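Local coordinates for protein virulence factor (Pectobacterium carotovorum, PDB 2W3Y) that acts as a virulence factor of a bacterial pathogen of Drosophila, is S-palmitoylated and binds lipid vesicles, at residues L12-I17 / D248-K253; P34-D39 / Q149-G154; E68-V73 / P103-D108; E124-V129 / T142-F147; Q131-V136 / Y170-H175. All coordinates share one frame; numbering follows the deposited sequence.

Contact 1: residues L12-I17 / D248-K253; sequences LYFQNI and DKYEGK
Lys249 NZ has two partners: Gln15 OE1, to which it donates a hydrogen bond, and Asp11 OD1, one turn earlier on the same helix as Gln15, with which it forms a salt bridge. The bond to Gln15 OE1, modelled at 2.5 Å, is unusually short and its exact length doubtful. The ammonium lies above the glutamine amide plane, 38° out of it. Gln15 sends CG anti to its backbone nitrogen (chi1 -173°) and then bends at chi2, and the two side chains cross at about a right angle. A long, flexible lysine suits this partly exposed place, its methylenes packing while its end stays polar. Next to the polar pair, Tyr250 is sandwiched. Phe14 CB makes a CH-pi contact over the centre of its ring, 3.6 Å from the centroid, and Lys249 CG lies over the opposite face. The Phe14 ring turns its edge toward the Tyr250 face, with centroids 5.6 Å apart and planes at 52°. Tyrosine fits because its ring can be buried while OH reaches helix 9-18 and hydrogen-bonds Asp11. Phe246 meets both rings. This helix-helix interface joins helix 9-18 to the C-terminal part of helix 237-250, with an aromatic centre and a polar, charged margin toward solvent.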
# COMPACT_ATOMS: atom_id res chain seq x y z
N LEU A 12 -21.36 -7.49 7.12
CA LEU A 12 -22.34 -8.00 6.15
C LEU A 12 -21.84 -7.91 4.70
O LEU A 12 -22.08 -8.81 3.90
CB LEU A 12 -23.67 -7.26 6.29
CG LEU A 12 -24.38 -7.26 7.66
CD1 LEU A 12 -25.61 -6.36 7.65
CD2 LEU A 12 -24.73 -8.68 8.10
N TYR A 13 -21.16 -6.81 4.39
CA TYR A 13 -20.58 -6.58 3.06
C TYR A 13 -19.59 -7.70 2.71
O TYR A 13 -19.64 -8.29 1.62
CB TYR A 13 -19.90 -5.20 2.99
CG TYR A 13 -19.29 -4.92 1.64
CD1 TYR A 13 -20.08 -4.48 0.57
CD2 TYR A 13 -17.91 -5.12 1.41
CE1 TYR A 13 -19.52 -4.24 -0.69
CE2 TYR A 13 -17.35 -4.89 0.17
CZ TYR A 13 -18.16 -4.44 -0.88
OH TYR A 13 -17.61 -4.21 -2.11
N PHE A 14 -18.71 -7.99 3.66
CA PHE A 14 -17.69 -9.02 3.50
C PHE A 14 -18.27 -10.44 3.57
O PHE A 14 -17.82 -11.32 2.83
CB PHE A 14 -16.57 -8.81 4.52
CG PHE A 14 -15.55 -7.79 4.06
CD1 PHE A 14 -15.84 -6.42 4.07
CD2 PHE A 14 -14.29 -8.21 3.60
CE1 PHE A 14 -14.90 -5.48 3.62
CE2 PHE A 14 -13.35 -7.27 3.16
CZ PHE A 14 -13.65 -5.91 3.17
N GLN A 15 -19.28 -10.65 4.42
CA GLN A 15 -19.98 -11.94 4.49
C GLN A 15 -20.56 -12.30 3.12
O GLN A 15 -20.47 -13.45 2.69
CB GLN A 15 -21.09 -11.94 5.59
CG GLN A 15 -21.75 -13.32 5.84
CD GLN A 15 -21.01 -14.21 6.87
OE1 GLN A 15 -20.98 -13.91 8.06
NE2 GLN A 15 -20.44 -15.30 6.41
N ASN A 16 -21.12 -11.31 2.44
CA ASN A 16 -21.71 -11.52 1.13
C ASN A 16 -20.68 -11.84 0.05
O ASN A 16 -20.92 -12.71 -0.80
CB ASN A 16 -22.56 -10.31 0.72
CG ASN A 16 -23.18 -10.48 -0.64
OD1 ASN A 16 -22.88 -9.73 -1.57
ND2 ASN A 16 -24.04 -11.50 -0.79
N ILE A 17 -19.55 -11.14 0.07
CA ILE A 17 -18.47 -11.40 -0.88
C ILE A 17 -18.02 -12.86 -0.82
O ILE A 17 -17.91 -13.53 -1.85
CB ILE A 17 -17.29 -10.41 -0.70
CG1 ILE A 17 -17.68 -9.03 -1.26
CG2 ILE A 17 -16.01 -10.91 -1.40
CD1 ILE A 17 -16.72 -7.91 -0.89
N ASP A 248 -9.94 -11.49 12.14
CA ASP A 248 -9.93 -12.95 12.29
C ASP A 248 -10.88 -13.67 11.32
O ASP A 248 -10.53 -14.71 10.76
CB ASP A 248 -10.22 -13.33 13.76
CG ASP A 248 -8.99 -13.20 14.65
OD1 ASP A 248 -7.86 -13.10 14.11
OD2 ASP A 248 -9.14 -13.22 15.90
N LYS A 249 -12.06 -13.10 11.09
CA LYS A 249 -13.06 -13.73 10.24
C LYS A 249 -12.73 -13.71 8.73
O LYS A 249 -13.03 -14.66 7.99
CB LYS A 249 -14.43 -13.08 10.50
CG LYS A 249 -15.62 -13.83 9.90
CD LYS A 249 -16.96 -13.25 10.37
CE LYS A 249 -18.13 -13.75 9.52
NZ LYS A 249 -19.40 -12.98 9.79
N TYR A 250 -12.10 -12.62 8.27
CA TYR A 250 -11.93 -12.40 6.84
C TYR A 250 -10.47 -12.42 6.40
O TYR A 250 -10.14 -11.97 5.29
CB TYR A 250 -12.64 -11.10 6.44
CG TYR A 250 -14.14 -11.16 6.68
CD1 TYR A 250 -14.95 -12.01 5.93
CD2 TYR A 250 -14.74 -10.38 7.67
CE1 TYR A 250 -16.33 -12.08 6.14
CE2 TYR A 250 -16.13 -10.45 7.90
CZ TYR A 250 -16.91 -11.30 7.13
OH TYR A 250 -18.27 -11.39 7.31
N GLU A 251 -9.62 -12.97 7.27
CA GLU A 251 -8.16 -13.03 7.09
C GLU A 251 -7.71 -13.51 5.70
O GLU A 251 -8.11 -14.58 5.26
CB GLU A 251 -7.52 -13.92 8.17
CG GLU A 251 -5.98 -13.85 8.17
CD GLU A 251 -5.33 -14.73 9.23
OE1 GLU A 251 -4.16 -15.14 9.00
OE2 GLU A 251 -5.97 -15.00 10.28
N GLY A 252 -6.88 -12.72 5.04
CA GLY A 252 -6.25 -13.16 3.80
C GLY A 252 -4.89 -13.80 4.08
O GLY A 252 -4.34 -13.63 5.16
N LYS A 253 -4.37 -14.55 3.12
CA LYS A 253 -2.98 -15.03 3.16
C LYS A 253 -2.03 -13.86 3.41
O LYS A 253 -2.29 -12.74 2.98
CB LYS A 253 -2.62 -15.69 1.83
CG LYS A 253 -2.63 -17.21 1.84
CD LYS A 253 -4.01 -17.78 1.75
CE LYS A 253 -3.93 -19.30 1.60
NZ LYS A 253 -5.19 -19.97 2.00

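Contact 2: residues P34-D39 / Q149-G154; sequences PGLSKD and QNFGNG
Leu36 and Phe151 bring an edge hairpin of the mixed sheet against helix 142-159, a case of helix-on-sheet packing; strand 36-37 turns back there to pair with strand 40-49. The contact across the segments is apolar. Leu36 CB approaches Phe151 CZ at 4.2 Å, so the ring end reaches the root of the leucine. With CG anti to its backbone nitrogen (chi1 176°), Leu36 carries its two methyls on to the helix, where CD2 comes 3.8 Å from Gly154 C. Glycine suits that position because the leucine methyl packs straight on bare main chain. The Leu36 side chain also touches Leu155 and Glu158 of the same helix, while Phe151, buried, touches Gln43 of strand 40-49. The polar interactions lie on the hairpin side. Gly35 is backbone-bonded to Val42, and Asp39 has an outside partner in Lys86, a salt bridge. Serine serves at the turn since its short hydroxyl can fold back on the chain: Ser37 OG accepts from Asp39 N at 2.8 Å and 159°, an ST turn.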
# COMPACT_ATOMS: atom_id res chain seq x y z
N PRO A 34 -2.71 -12.13 -6.72
CA PRO A 34 -1.28 -12.38 -6.96
C PRO A 34 -0.51 -11.11 -7.30
O PRO A 34 -0.99 -10.27 -8.08
CB PRO A 34 -1.28 -13.37 -8.13
CG PRO A 34 -2.63 -14.06 -8.00
CD PRO A 34 -3.55 -12.95 -7.61
N GLY A 35 0.67 -10.96 -6.70
CA GLY A 35 1.44 -9.72 -6.80
C GLY A 35 1.90 -9.40 -8.21
O GLY A 35 1.98 -8.24 -8.58
N LEU A 36 2.23 -10.43 -8.99
CA LEU A 36 2.71 -10.20 -10.33
C LEU A 36 2.09 -11.18 -11.33
O LEU A 36 2.15 -12.39 -11.15
CB LEU A 36 4.25 -10.26 -10.36
CG LEU A 36 4.98 -10.14 -11.70
CD1 LEU A 36 4.74 -8.77 -12.33
CD2 LEU A 36 6.47 -10.40 -11.53
N SER A 37 1.53 -10.63 -12.40
CA SER A 37 0.73 -11.39 -13.35
C SER A 37 0.85 -10.79 -14.74
O SER A 37 1.19 -9.62 -14.90
CB SER A 37 -0.75 -11.35 -12.90
OG SER A 37 -1.61 -11.64 -13.97
N LYS A 38 0.53 -11.58 -15.76
CA LYS A 38 0.43 -10.99 -17.09
C LYS A 38 -0.71 -9.94 -17.20
O LYS A 38 -0.65 -9.05 -18.04
CB LYS A 38 0.38 -12.06 -18.19
CG LYS A 38 -0.78 -13.04 -18.11
CD LYS A 38 -0.67 -14.09 -19.24
CE LYS A 38 -0.65 -13.43 -20.62
NZ LYS A 38 -0.68 -14.44 -21.71
N ASP A 39 -1.71 -10.04 -16.32
CA ASP A 39 -2.85 -9.11 -16.29
C ASP A 39 -2.67 -7.85 -15.44
O ASP A 39 -3.55 -6.98 -15.44
CB ASP A 39 -4.12 -9.86 -15.90
CG ASP A 39 -4.55 -10.87 -16.96
OD1 ASP A 39 -4.25 -10.63 -18.16
OD2 ASP A 39 -5.15 -11.91 -16.61
N GLN A 149 14.50 -2.31 -8.20
CA GLN A 149 15.30 -2.63 -9.37
C GLN A 149 15.16 -4.11 -9.75
O GLN A 149 14.89 -4.44 -10.94
CB GLN A 149 16.77 -2.24 -9.11
CG GLN A 149 17.73 -2.62 -10.21
CD GLN A 149 19.05 -1.89 -10.09
OE1 GLN A 149 19.73 -1.95 -9.04
NE2 GLN A 149 19.43 -1.20 -11.15
N ASN A 150 15.30 -4.99 -8.76
CA ASN A 150 15.18 -6.42 -8.98
C ASN A 150 13.75 -6.81 -9.36
O ASN A 150 13.56 -7.63 -10.26
CB ASN A 150 15.63 -7.22 -7.76
CG ASN A 150 17.12 -7.06 -7.48
OD1 ASN A 150 17.90 -6.69 -8.37
ND2 ASN A 150 17.52 -7.34 -6.25
N PHE A 151 12.76 -6.23 -8.68
CA PHE A 151 11.36 -6.48 -9.01
C PHE A 151 11.03 -5.99 -10.43
O PHE A 151 10.24 -6.62 -11.14
CB PHE A 151 10.41 -5.85 -7.99
CG PHE A 151 8.98 -6.28 -8.18
CD1 PHE A 151 8.58 -7.57 -7.83
CD2 PHE A 151 8.05 -5.41 -8.74
CE1 PHE A 151 7.26 -7.98 -8.03
CE2 PHE A 151 6.71 -5.82 -8.93
CZ PHE A 151 6.32 -7.10 -8.57
N GLY A 152 11.64 -4.88 -10.83
CA GLY A 152 11.44 -4.31 -12.17
C GLY A 152 11.72 -5.28 -13.32
O GLY A 152 11.09 -5.19 -14.37
N ASN A 153 12.66 -6.21 -13.11
CA ASN A 153 12.93 -7.27 -14.09
C ASN A 153 11.70 -8.13 -14.40
O ASN A 153 11.37 -8.39 -15.57
CB ASN A 153 14.07 -8.18 -13.61
CG ASN A 153 15.42 -7.50 -13.66
OD1 ASN A 153 16.19 -7.57 -12.70
ND2 ASN A 153 15.73 -6.85 -14.79
N GLY A 154 11.02 -8.56 -13.33
CA GLY A 154 9.80 -9.36 -13.46
C GLY A 154 8.65 -8.56 -14.03
O GLY A 154 7.90 -9.06 -14.85

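Contact 3: residues E68-V73 / P103-D108; sequences ERFVAV and PAFFTD
Helix 57-81 runs past the junction where helix 91-105 gives way to strand 106-107, and the CA atoms of Phe70 and Phe105 come no nearer than 10.0 Å, a gap that only large side chains can bridge. Phe70 reaches in from the helix and meets two consecutive phenylalanines. Its CE1 and CZ lie against the Phe105 ring, CE1 being 3.6 Å from Phe105 CD2, with the planes inclined obliquely at 52°. Phe70 CZ stands over one face of Phe105, off-centre, and Ala104 CB rests against the other. Phe106 instead presents an edge. Its CZ comes down over the middle of the Phe70 face, 4.2 Å from Phe70 CD2, giving a T-shaped pair with centroids 5.3 Å apart and planes at 67°. Both neighbours hold CG anti to the carbonyl carbon, and with the backbone changing from helix to strand between them, both rings converge on Phe70. Phenylalanine suits a buried cluster like this, being bulky and without polar atoms to satisfy. Phe246 and Val243 of helix 237-250 adjoin Phe105, whereas Phe191 of strand 185-198 touches Phe70 and Phe106.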
# COMPACT_ATOMS: atom_id res chain seq x y z
N GLU A 68 -1.01 -4.65 7.80
CA GLU A 68 -0.74 -5.75 6.85
C GLU A 68 -1.95 -6.71 6.76
O GLU A 68 -2.28 -7.24 5.69
CB GLU A 68 0.54 -6.52 7.18
CG GLU A 68 1.82 -5.66 7.06
CD GLU A 68 3.13 -6.46 6.90
OE1 GLU A 68 3.12 -7.72 6.91
OE2 GLU A 68 4.19 -5.81 6.75
N ARG A 69 -2.62 -6.91 7.89
CA ARG A 69 -3.82 -7.74 7.94
C ARG A 69 -5.00 -7.09 7.21
O ARG A 69 -5.73 -7.79 6.49
CB ARG A 69 -4.20 -8.05 9.39
CG ARG A 69 -3.21 -9.01 10.07
CD ARG A 69 -3.62 -9.29 11.51
NE ARG A 69 -4.66 -10.33 11.54
CZ ARG A 69 -5.33 -10.72 12.62
NH1 ARG A 69 -5.10 -10.16 13.81
NH2 ARG A 69 -6.24 -11.68 12.50
N PHE A 70 -5.17 -5.78 7.39
CA PHE A 70 -6.17 -5.00 6.65
C PHE A 70 -5.92 -5.01 5.13
O PHE A 70 -6.85 -5.18 4.33
CB PHE A 70 -6.26 -3.56 7.17
CG PHE A 70 -7.27 -3.37 8.30
CD1 PHE A 70 -8.63 -3.53 8.07
CD2 PHE A 70 -6.84 -2.99 9.58
CE1 PHE A 70 -9.56 -3.34 9.09
CE2 PHE A 70 -7.75 -2.80 10.62
CZ PHE A 70 -9.11 -2.97 10.39
N VAL A 71 -4.65 -4.87 4.74
CA VAL A 71 -4.27 -4.95 3.32
C VAL A 71 -4.63 -6.32 2.72
O VAL A 71 -5.23 -6.37 1.63
CB VAL A 71 -2.75 -4.55 3.07
CG1 VAL A 71 -2.32 -4.83 1.61
CG2 VAL A 71 -2.53 -3.07 3.41
N ALA A 72 -4.29 -7.41 3.43
CA ALA A 72 -4.61 -8.77 2.97
C ALA A 72 -6.14 -9.04 2.96
O ALA A 72 -6.65 -9.69 2.05
CB ALA A 72 -3.89 -9.84 3.83
N VAL A 73 -6.86 -8.51 3.96
CA VAL A 73 -8.36 -8.57 3.96
C VAL A 73 -8.96 -7.89 2.72
O VAL A 73 -9.82 -8.47 2.04
CB VAL A 73 -8.98 -8.01 5.28
CG1 VAL A 73 -10.49 -7.74 5.15
CG2 VAL A 73 -8.73 -8.96 6.41
N PRO A 103 -14.86 3.97 6.53
CA PRO A 103 -15.82 4.52 7.52
C PRO A 103 -15.87 3.71 8.82
O PRO A 103 -16.05 4.28 9.90
CB PRO A 103 -17.16 4.41 6.79
CG PRO A 103 -16.82 4.36 5.36
CD PRO A 103 -15.54 3.60 5.27
N ALA A 104 -15.64 2.40 8.69
CA ALA A 104 -15.73 1.46 9.81
C ALA A 104 -14.58 1.57 10.82
O ALA A 104 -14.83 1.55 12.03
CB ALA A 104 -15.83 0.04 9.27
N PHE A 105 -13.35 1.68 10.33
CA PHE A 105 -12.16 1.55 11.19
C PHE A 105 -11.16 2.70 11.08
O PHE A 105 -10.14 2.72 11.76
CB PHE A 105 -11.42 0.25 10.87
CG PHE A 105 -12.27 -0.98 10.92
CD1 PHE A 105 -12.68 -1.51 12.13
CD2 PHE A 105 -12.63 -1.62 9.75
CE1 PHE A 105 -13.44 -2.67 12.18
CE2 PHE A 105 -13.42 -2.78 9.77
CZ PHE A 105 -13.82 -3.31 10.99
N PHE A 106 -11.45 3.67 10.22
CA PHE A 106 -10.45 4.69 9.89
C PHE A 106 -11.01 6.10 10.01
O PHE A 106 -12.22 6.32 10.13
CB PHE A 106 -9.89 4.46 8.48
CG PHE A 106 -9.13 3.17 8.32
CD1 PHE A 106 -7.74 3.16 8.37
CD2 PHE A 106 -9.79 1.96 8.10
CE1 PHE A 106 -7.03 1.97 8.23
CE2 PHE A 106 -9.09 0.78 7.96
CZ PHE A 106 -7.70 0.78 8.03
N THR A 107 -10.11 7.07 9.92
CA THR A 107 -10.49 8.47 10.00
C THR A 107 -9.75 9.25 8.91
O THR A 107 -8.95 8.66 8.18
CB THR A 107 -10.26 9.01 11.43
OG1 THR A 107 -10.81 10.33 11.55
CG2 THR A 107 -8.79 9.01 11.82
N ASP A 108 -10.03 10.55 8.79
CA ASP A 108 -9.48 11.42 7.74
C ASP A 108 -9.43 10.73 6.37
O ASP A 108 -8.35 10.55 5.78
CB ASP A 108 -8.10 11.97 8.12
CG ASP A 108 -8.16 12.91 9.32
OD1 ASP A 108 -9.18 13.62 9.51
OD2 ASP A 108 -7.17 12.95 10.07

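Contact 4: residues E124-V129 / T142-F147; sequences EVAKSV and TGFATF
Ala126 and Ala145 mark the point where two helices come together, their CA atoms only 5.2 Å apart. Each offers a methyl as its whole side chain, and that smallness lets the backbones draw close: Ala126 CB nestles against Ala145 CA at 3.7 Å and meets the Ala145 methyl beside it. Next to this pair of methyls stands the one large bump, Phe144. Its ring fills the hollow between Ala126 and Val129, one turn apart on helix 125-134. CG lies anti to the backbone nitrogen (chi1 176°), which aims the ring edge at Ala126, with CE2 3.4 Å from Ala126 O near the ring plane. CZ reaches further, to 4.1 Å from Val129 CG1, the valine forming the far wall of the hollow. Away from the contact, Glu124 O accepts from both Ser128 N and Ser128 OG. The segment axes approach to 9.1 Å at 108°, a steep alpha-alpha crossing on small residues, beside the bound palmitate that Val129 touches.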
# COMPACT_ATOMS: atom_id res chain seq x y z
N GLU A 124 17.22 7.84 -9.38
CA GLU A 124 16.40 8.61 -8.45
C GLU A 124 14.92 8.16 -8.48
O GLU A 124 14.14 8.66 -7.68
CB GLU A 124 16.46 10.12 -8.78
CG GLU A 124 17.86 10.75 -8.92
CD GLU A 124 17.83 12.17 -9.54
OE1 GLU A 124 17.30 12.35 -10.67
OE2 GLU A 124 18.33 13.11 -8.90
N VAL A 125 14.55 7.26 -9.38
CA VAL A 125 13.15 6.83 -9.51
C VAL A 125 12.58 6.21 -8.22
O VAL A 125 11.47 6.53 -7.82
CB VAL A 125 12.94 5.81 -10.68
CG1 VAL A 125 11.54 5.18 -10.61
CG2 VAL A 125 13.14 6.48 -12.02
N ALA A 126 13.36 5.34 -7.58
CA ALA A 126 12.92 4.71 -6.33
C ALA A 126 12.62 5.74 -5.25
O ALA A 126 11.60 5.63 -4.54
CB ALA A 126 13.97 3.68 -5.83
N LYS A 127 13.49 6.74 -5.11
CA LYS A 127 13.24 7.87 -4.19
C LYS A 127 11.97 8.67 -4.54
O LYS A 127 11.20 9.06 -3.65
CB LYS A 127 14.45 8.81 -4.15
CG LYS A 127 14.40 9.84 -3.01
CD LYS A 127 15.73 10.53 -2.87
CE LYS A 127 16.01 10.92 -1.42
NZ LYS A 127 17.43 11.32 -1.22
N SER A 128 11.75 8.93 -5.83
CA SER A 128 10.53 9.59 -6.28
C SER A 128 9.28 8.82 -5.88
O SER A 128 8.30 9.43 -5.48
CB SER A 128 10.54 9.84 -7.80
OG SER A 128 11.71 10.55 -8.18
N VAL A 129 9.32 7.49 -6.00
CA VAL A 129 8.19 6.63 -5.60
C VAL A 129 7.89 6.73 -4.09
O VAL A 129 6.75 6.95 -3.72
CB VAL A 129 8.38 5.13 -6.03
CG1 VAL A 129 7.28 4.24 -5.47
CG2 VAL A 129 8.41 5.01 -7.56
N THR A 142 18.33 3.28 -0.26
CA THR A 142 19.09 2.36 -1.12
C THR A 142 18.59 0.92 -1.05
O THR A 142 18.70 0.19 -2.05
CB THR A 142 20.63 2.36 -0.83
OG1 THR A 142 20.86 2.01 0.54
CG2 THR A 142 21.23 3.72 -1.14
N GLY A 143 18.07 0.51 0.11
CA GLY A 143 17.44 -0.81 0.27
C GLY A 143 16.19 -0.99 -0.59
O GLY A 143 16.06 -1.99 -1.30
N PHE A 144 15.27 -0.03 -0.53
CA PHE A 144 14.10 -0.03 -1.41
C PHE A 144 14.53 0.03 -2.89
O PHE A 144 13.95 -0.66 -3.74
CB PHE A 144 13.16 1.13 -1.07
CG PHE A 144 11.98 1.26 -2.00
CD1 PHE A 144 10.93 0.34 -1.95
CD2 PHE A 144 11.91 2.30 -2.92
CE1 PHE A 144 9.83 0.45 -2.82
CE2 PHE A 144 10.81 2.41 -3.80
CZ PHE A 144 9.77 1.48 -3.73
N ALA A 145 15.54 0.85 -3.20
CA ALA A 145 16.06 0.95 -4.58
C ALA A 145 16.51 -0.40 -5.14
O ALA A 145 16.21 -0.71 -6.31
CB ALA A 145 17.17 2.01 -4.71
N THR A 146 17.22 -1.19 -4.33
CA THR A 146 17.60 -2.56 -4.71
C THR A 146 16.37 -3.45 -4.90
O THR A 146 16.29 -4.21 -5.87
CB THR A 146 18.62 -3.21 -3.70
OG1 THR A 146 19.84 -2.45 -3.69
CG2 THR A 146 18.94 -4.64 -4.09
N PHE A 147 15.41 -3.36 -3.98
CA PHE A 147 14.19 -4.16 -4.13
C PHE A 147 13.47 -3.86 -5.47
O PHE A 147 13.08 -4.79 -6.20
CB PHE A 147 13.19 -3.90 -2.98
CG PHE A 147 11.79 -4.33 -3.32
CD1 PHE A 147 11.43 -5.67 -3.27
CD2 PHE A 147 10.85 -3.39 -3.76
CE1 PHE A 147 10.15 -6.09 -3.61
CE2 PHE A 147 9.56 -3.80 -4.13
CZ PHE A 147 9.22 -5.15 -4.06

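Contact 5: residues Q131-V136 / Y170-H175; sequences QFAGNV and YAYSTH. With PLM (palmitic acid), chain C.
Tyr172 and Ala133 join helix 125-134 to strand 166-179, a helix-on-sheet contact at the tail end of the palmitate pocket. The tyrosine can be followed outward. From CB the side chain turns so that CG lies between the backbone nitrogen and the carbonyl carbon (chi1 71°), lifting the ring off the sheet toward the helix. The ring then runs edgewise along Ala133, with Tyr194 of the adjacent strand 185-198 in an edge-to-face pair with it. CE1 comes 4.0 Å from Ala133 CB and 3.5 Å from Ala133 O, which lies at the ring edge, near its plane. CZ has the same two neighbours. At the tip, OH donates to Ala133 O at 2.7 Å, arriving on a lone pair in the carbonyl plane with a C=O...donor angle of 120°. Tyrosine suits the place: the ring is long enough to span strand and helix, and its hydroxyl satisfies a buried carbonyl in the last turn of the helix. Alanine, being small, is compatible with a close approach of helix and sheet, and adds its methyl to the pocket wall. The end of the palmitate chain packs among these side chains and their neighbours. Ala133 CB lies 3.7 Å from the terminal carbon CF, Phe132 turns its ring edge to CE, and CF rests over one face of Tyr170, 3.6 Å from Tyr170 CG.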
# COMPACT_ATOMS: atom_id res chain seq x y z
N GLN A 131 8.76 9.08 -1.96
CA GLN A 131 8.39 10.44 -1.59
C GLN A 131 6.94 10.76 -1.98
O GLN A 131 6.24 11.42 -1.22
CB GLN A 131 9.37 11.46 -2.13
CG GLN A 131 10.75 11.32 -1.48
CD GLN A 131 11.71 12.45 -1.78
OE1 GLN A 131 11.66 13.08 -2.85
NE2 GLN A 131 12.59 12.72 -0.83
N PHE A 132 6.53 10.26 -3.14
CA PHE A 132 5.14 10.38 -3.61
C PHE A 132 4.19 9.51 -2.78
O PHE A 132 3.12 9.94 -2.43
CB PHE A 132 5.05 10.04 -5.11
CG PHE A 132 3.63 10.08 -5.66
CD1 PHE A 132 3.05 11.30 -6.03
CD2 PHE A 132 2.90 8.90 -5.83
CE1 PHE A 132 1.74 11.35 -6.56
CE2 PHE A 132 1.58 8.94 -6.35
CZ PHE A 132 1.01 10.15 -6.71
N ALA A 133 4.62 8.30 -2.44
CA ALA A 133 3.80 7.34 -1.69
C ALA A 133 3.48 7.82 -0.28
O ALA A 133 2.40 7.56 0.24
CB ALA A 133 4.49 5.96 -1.63
N GLY A 134 4.42 8.53 0.34
CA GLY A 134 4.28 8.98 1.72
C GLY A 134 4.05 10.45 2.00
O GLY A 134 3.75 10.81 3.15
N ASN A 135 4.18 11.31 0.98
CA ASN A 135 4.30 12.78 1.17
C ASN A 135 5.46 13.17 2.10
O ASN A 135 5.27 13.89 3.10
CB ASN A 135 3.00 13.41 1.68
CG ASN A 135 1.88 13.33 0.67
OD1 ASN A 135 2.11 13.37 -0.53
ND2 ASN A 135 0.66 13.24 1.17
N VAL A 136 6.66 12.71 1.73
CA VAL A 136 7.83 12.82 2.58
C VAL A 136 9.05 13.31 1.81
O VAL A 136 9.12 13.19 0.58
CB VAL A 136 8.19 11.46 3.33
CG1 VAL A 136 7.06 11.00 4.25
CG2 VAL A 136 8.59 10.34 2.36
N TYR A 170 -0.45 -0.02 -5.94
CA TYR A 170 0.22 -0.10 -4.65
C TYR A 170 -0.85 -0.32 -3.59
O TYR A 170 -1.76 0.50 -3.45
CB TYR A 170 1.01 1.18 -4.33
CG TYR A 170 2.41 1.17 -4.87
CD1 TYR A 170 2.63 1.02 -6.24
CD2 TYR A 170 3.54 1.28 -4.03
CE1 TYR A 170 3.89 0.99 -6.77
CE2 TYR A 170 4.84 1.24 -4.57
CZ TYR A 170 4.99 1.09 -5.95
OH TYR A 170 6.22 1.04 -6.58
N ALA A 171 -0.75 -1.44 -2.88
CA ALA A 171 -1.62 -1.76 -1.75
C ALA A 171 -0.70 -1.80 -0.52
O ALA A 171 0.04 -2.77 -0.32
CB ALA A 171 -2.30 -3.08 -1.96
N TYR A 172 -0.75 -0.74 0.28
CA TYR A 172 0.29 -0.49 1.26
C TYR A 172 -0.19 0.21 2.52
O TYR A 172 -1.34 0.65 2.59
CB TYR A 172 1.48 0.27 0.61
CG TYR A 172 1.26 1.73 0.22
CD1 TYR A 172 1.86 2.77 0.94
CD2 TYR A 172 0.48 2.08 -0.90
CE1 TYR A 172 1.69 4.12 0.57
CE2 TYR A 172 0.30 3.42 -1.28
CZ TYR A 172 0.92 4.44 -0.54
OH TYR A 172 0.75 5.76 -0.91
N SER A 173 0.70 0.25 3.52
CA SER A 173 0.52 1.08 4.70
C SER A 173 1.78 1.91 4.95
O SER A 173 2.88 1.51 4.52
CB SER A 173 0.17 0.23 5.95
OG SER A 173 1.22 -0.65 6.33
N THR A 174 1.60 3.07 5.58
CA THR A 174 2.71 3.91 6.05
C THR A 174 2.57 4.09 7.56
O THR A 174 1.46 4.11 8.11
CB THR A 174 2.81 5.31 5.38
OG1 THR A 174 1.80 6.18 5.92
CG2 THR A 174 2.67 5.23 3.86
N HIS A 175 3.71 4.18 8.22
CA HIS A 175 3.77 4.26 9.67
C HIS A 175 4.67 5.45 9.97
O HIS A 175 5.90 5.36 9.89
CB HIS A 175 4.21 2.88 10.25
CG HIS A 175 3.27 1.78 9.87
ND1 HIS A 175 2.16 1.45 10.62
CD2 HIS A 175 3.17 1.06 8.72
CE1 HIS A 175 1.47 0.52 10.00
NE2 HIS A 175 2.05 0.27 8.83
C1 PLM C . 13.37 0.15 -11.57
O2 PLM C . 14.10 -0.35 -12.46
C2 PLM C . 11.98 0.67 -11.91
C3 PLM C . 10.85 -0.19 -11.35
C4 PLM C . 9.46 0.32 -11.73
C5 PLM C . 9.02 1.53 -10.90
C6 PLM C . 7.99 2.40 -11.62
C7 PLM C . 7.26 3.32 -10.64
C8 PLM C . 6.75 4.61 -11.29
C9 PLM C . 5.23 4.55 -11.41
CA PLM C . 4.49 5.54 -10.51
CB PLM C . 3.69 4.82 -9.43
CC PLM C . 3.49 5.74 -8.23
CD PLM C . 3.66 5.00 -6.91
CE PLM C . 2.38 5.10 -6.09
CF PLM C . 2.62 4.79 -4.62

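In the fold
Contacts 3, 4 and 5 are buried, whereas contacts 1 and 2 are only partly so. Contact 1 alone of the five has a charged group donating across its segments; contact 5 has one buried neutral bond, and contacts 2, 3 and 4 are apolar across theirs. Contacts 1 and 3 touch on one side of the chain's centre, through the Asp248–Arg69 salt bridge and the packing of Phe14 on Val73. Contact 4 lies on the opposite side, sharing helix 142-159 with contact 2 and helix 125-134 with contact 5. Contact 5, whose centre lies about 7 Å from the chain's centre, touches both contact 3 and contact 4: Val71 packs on Ala171, and Val129 on Tyr170.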